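Local coordinates for protein putative methyltransferase from antibiotic biosynthesis pathway (Anabaena variabilis ATCC 29413, PDB 3EGE) that probably acts as an S-adenosylmethionine-dependent methyltransferase and may serve in antibiotic biosynthesis, at residues V67-A72 / W80-A85. Numbering follows the deposited sequence.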
loop_
_atom_site.group_PDB
_atom_site.type_symbol
_atom_site.label_atom_id
_atom_site.label_comp_id
_atom_site.label_asym_id
_atom_site.label_seq_id
_atom_site.Cartn_x
_atom_site.Cartn_y
_atom_site.Cartn_z
ATOM N N VAL A 67 15.967 9.432 2.658
ATOM C CA VAL A 67 16.474 8.400 1.745
ATOM C C VAL A 67 15.523 8.285 0.545
ATOM O O VAL A 67 15.896 8.694 -0.554
ATOM C CB VAL A 67 16.635 7.004 2.482
ATOM C CG1 VAL A 67 16.834 5.833 1.499
ATOM C CG2 VAL A 67 17.771 7.056 3.518
HETATM N N MSE A 68 14.289 7.810 0.787
HETATM C CA MSE A 68 13.235 7.624 -0.261
HETATM C C MSE A 68 12.959 8.862 -1.191
HETATM O O MSE A 68 12.375 8.678 -2.265
HETATM C CB MSE A 68 11.920 7.039 0.336
HETATM C CG MSE A 68 11.887 5.504 0.616
HETATM SE SE MSE A 68 10.294 4.818 1.755
HETATM C CE MSE A 68 10.337 2.880 1.392
ATOM N N ARG A 69 13.356 10.085 -0.789
ATOM C CA ARG A 69 13.299 11.274 -1.677
ATOM C C ARG A 69 14.330 11.118 -2.803
ATOM O O ARG A 69 14.010 11.331 -3.975
ATOM C CB ARG A 69 13.636 12.605 -0.951
ATOM C CG ARG A 69 13.539 13.902 -1.866
ATOM C CD ARG A 69 14.478 15.058 -1.489
ATOM N NE ARG A 69 14.144 15.832 -0.280
ATOM C CZ ARG A 69 14.932 16.779 0.264
ATOM N NH1 ARG A 69 16.115 17.107 -0.278
ATOM N NH2 ARG A 69 14.538 17.417 1.371
ATOM N N GLN A 70 15.573 10.801 -2.416
ATOM C CA GLN A 70 16.706 10.610 -3.350
ATOM C C GLN A 70 16.402 9.461 -4.329
ATOM O O GLN A 70 16.533 9.634 -5.538
ATOM C CB GLN A 70 18.008 10.384 -2.565
ATOM C CG GLN A 70 18.428 11.621 -1.705
ATOM C CD GLN A 70 19.294 11.286 -0.485
ATOM O OE1 GLN A 70 19.699 10.139 -0.273
ATOM N NE2 GLN A 70 19.566 12.302 0.330
ATOM N N GLN A 71 15.946 8.321 -3.808
ATOM C CA GLN A 71 15.459 7.195 -4.640
ATOM C C GLN A 71 14.058 7.570 -5.218
ATOM O O GLN A 71 13.015 7.058 -4.762
ATOM C CB GLN A 71 15.399 5.858 -3.841
ATOM C CG GLN A 71 16.748 5.101 -3.662
ATOM C CD GLN A 71 17.805 5.834 -2.829
ATOM O OE1 GLN A 71 17.490 6.650 -1.960
ATOM N NE2 GLN A 71 19.072 5.518 -3.084
ATOM N N ALA A 72 14.051 8.479 -6.205
ATOM C CA ALA A 72 12.801 8.965 -6.828
ATOM C C ALA A 72 13.033 9.722 -8.142
ATOM O O ALA A 72 13.973 10.512 -8.255
ATOM C CB ALA A 72 12.005 9.848 -5.849
ATOM N N TRP A 80 8.078 17.482 -4.308
ATOM C CA TRP A 80 8.484 16.671 -3.165
ATOM C C TRP A 80 8.668 17.480 -1.869
ATOM O O TRP A 80 9.418 18.490 -1.825
ATOM C CB TRP A 80 9.773 15.901 -3.480
ATOM C CG TRP A 80 9.853 14.694 -2.648
ATOM C CD1 TRP A 80 10.307 14.595 -1.344
ATOM C CD2 TRP A 80 9.369 13.400 -3.005
ATOM N NE1 TRP A 80 10.193 13.297 -0.907
ATOM C CE2 TRP A 80 9.604 12.542 -1.891
ATOM C CE3 TRP A 80 8.792 12.869 -4.171
ATOM C CZ2 TRP A 80 9.265 11.176 -1.903
ATOM C CZ3 TRP A 80 8.439 11.499 -4.183
ATOM C CH2 TRP A 80 8.684 10.672 -3.053
ATOM N N PHE A 81 7.982 17.013 -0.828
ATOM C CA PHE A 81 8.037 17.570 0.523
ATOM C C PHE A 81 8.471 16.481 1.526
ATOM O O PHE A 81 7.860 15.396 1.564
ATOM C CB PHE A 81 6.655 18.084 0.938
ATOM C CG PHE A 81 6.129 19.171 0.055
ATOM C CD1 PHE A 81 5.436 18.860 -1.115
ATOM C CD2 PHE A 81 6.346 20.510 0.375
ATOM C CE1 PHE A 81 4.938 19.888 -1.967
ATOM C CE2 PHE A 81 5.866 21.544 -0.470
ATOM C CZ PHE A 81 5.156 21.224 -1.636
ATOM N N THR A 82 9.520 16.771 2.299
ATOM C CA THR A 82 9.968 15.888 3.376
ATOM C C THR A 82 9.285 16.344 4.668
ATOM O O THR A 82 9.463 17.461 5.113
ATOM C CB THR A 82 11.524 15.819 3.547
ATOM O OG1 THR A 82 12.115 15.377 2.315
ATOM C CG2 THR A 82 11.894 14.816 4.660
ATOM N N GLY A 83 8.501 15.456 5.257
ATOM C CA GLY A 83 7.769 15.771 6.479
ATOM C C GLY A 83 6.885 14.611 6.865
ATOM O O GLY A 83 6.762 13.654 6.105
ATOM N N TYR A 84 6.280 14.717 8.045
ATOM C CA TYR A 84 5.411 13.692 8.589
ATOM C C TYR A 84 3.948 13.990 8.288
ATOM O O TYR A 84 3.541 15.145 8.170
ATOM C CB TYR A 84 5.606 13.575 10.094
ATOM C CG TYR A 84 7.000 13.187 10.538
ATOM C CD1 TYR A 84 7.466 11.881 10.367
ATOM C CD2 TYR A 84 7.833 14.112 11.185
ATOM C CE1 TYR A 84 8.744 11.496 10.792
ATOM C CE2 TYR A 84 9.134 13.750 11.631
ATOM C CZ TYR A 84 9.573 12.435 11.428
ATOM O OH TYR A 84 10.830 12.074 11.857
ATOM N N ALA A 85 3.158 12.933 8.205
ATOM C CA ALA A 85 1.715 13.015 7.918
ATOM C C ALA A 85 0.909 13.885 8.888
ATOM O O ALA A 85 -0.074 14.522 8.470
ATOM C CB ALA A 85 1.123 11.622 7.837
#
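R69 and W80 carry a surface contact at the edge of the sheet, where the short helix 66-70 packs against the end of the outermost strand 78-81. The arginine lays its aliphatic stem over one face of the indole. R69 CG sits 3.7 Å from the centroid of the five-membered ring of W80, 28° off the ring normal, a CH-pi contact, and R69 CB follows over the same part of the ring, 3.5 Å from W80 NE1. Further along the indole, A72 CB meets the same face near the six-membered ring, 4.3 Å from W80 CZ3, just past the inverse gamma turn centred on Q71, directly after the helix. The contact joins the helix and second strand of the beta-alpha-beta unit formed by strand 58-62, helix 66-70 and strand 78-81, part of the Rossmann-like methyltransferase domain. The W80 side chain also touches A61 of strand 58-62 and E63 in the loop after it.

The R69 chain starts with CG anti to the backbone N (chi1 -178°) and bends at chi3, which carries the guanidinium past the indole to T82. There R69 NE and R69 NH2 both point to T82 OG1, each at 3.3 Å, in weak hydrogen bonds. The hydroxyl meets the edge of the guanidinium, near its plane, and the two weak bonds to one oxygen probably bias the orientation of the group only slightly; its plane stands 69° from that of the indole. At the start of the helix, S65 OG hydrogen-bonds M68 N.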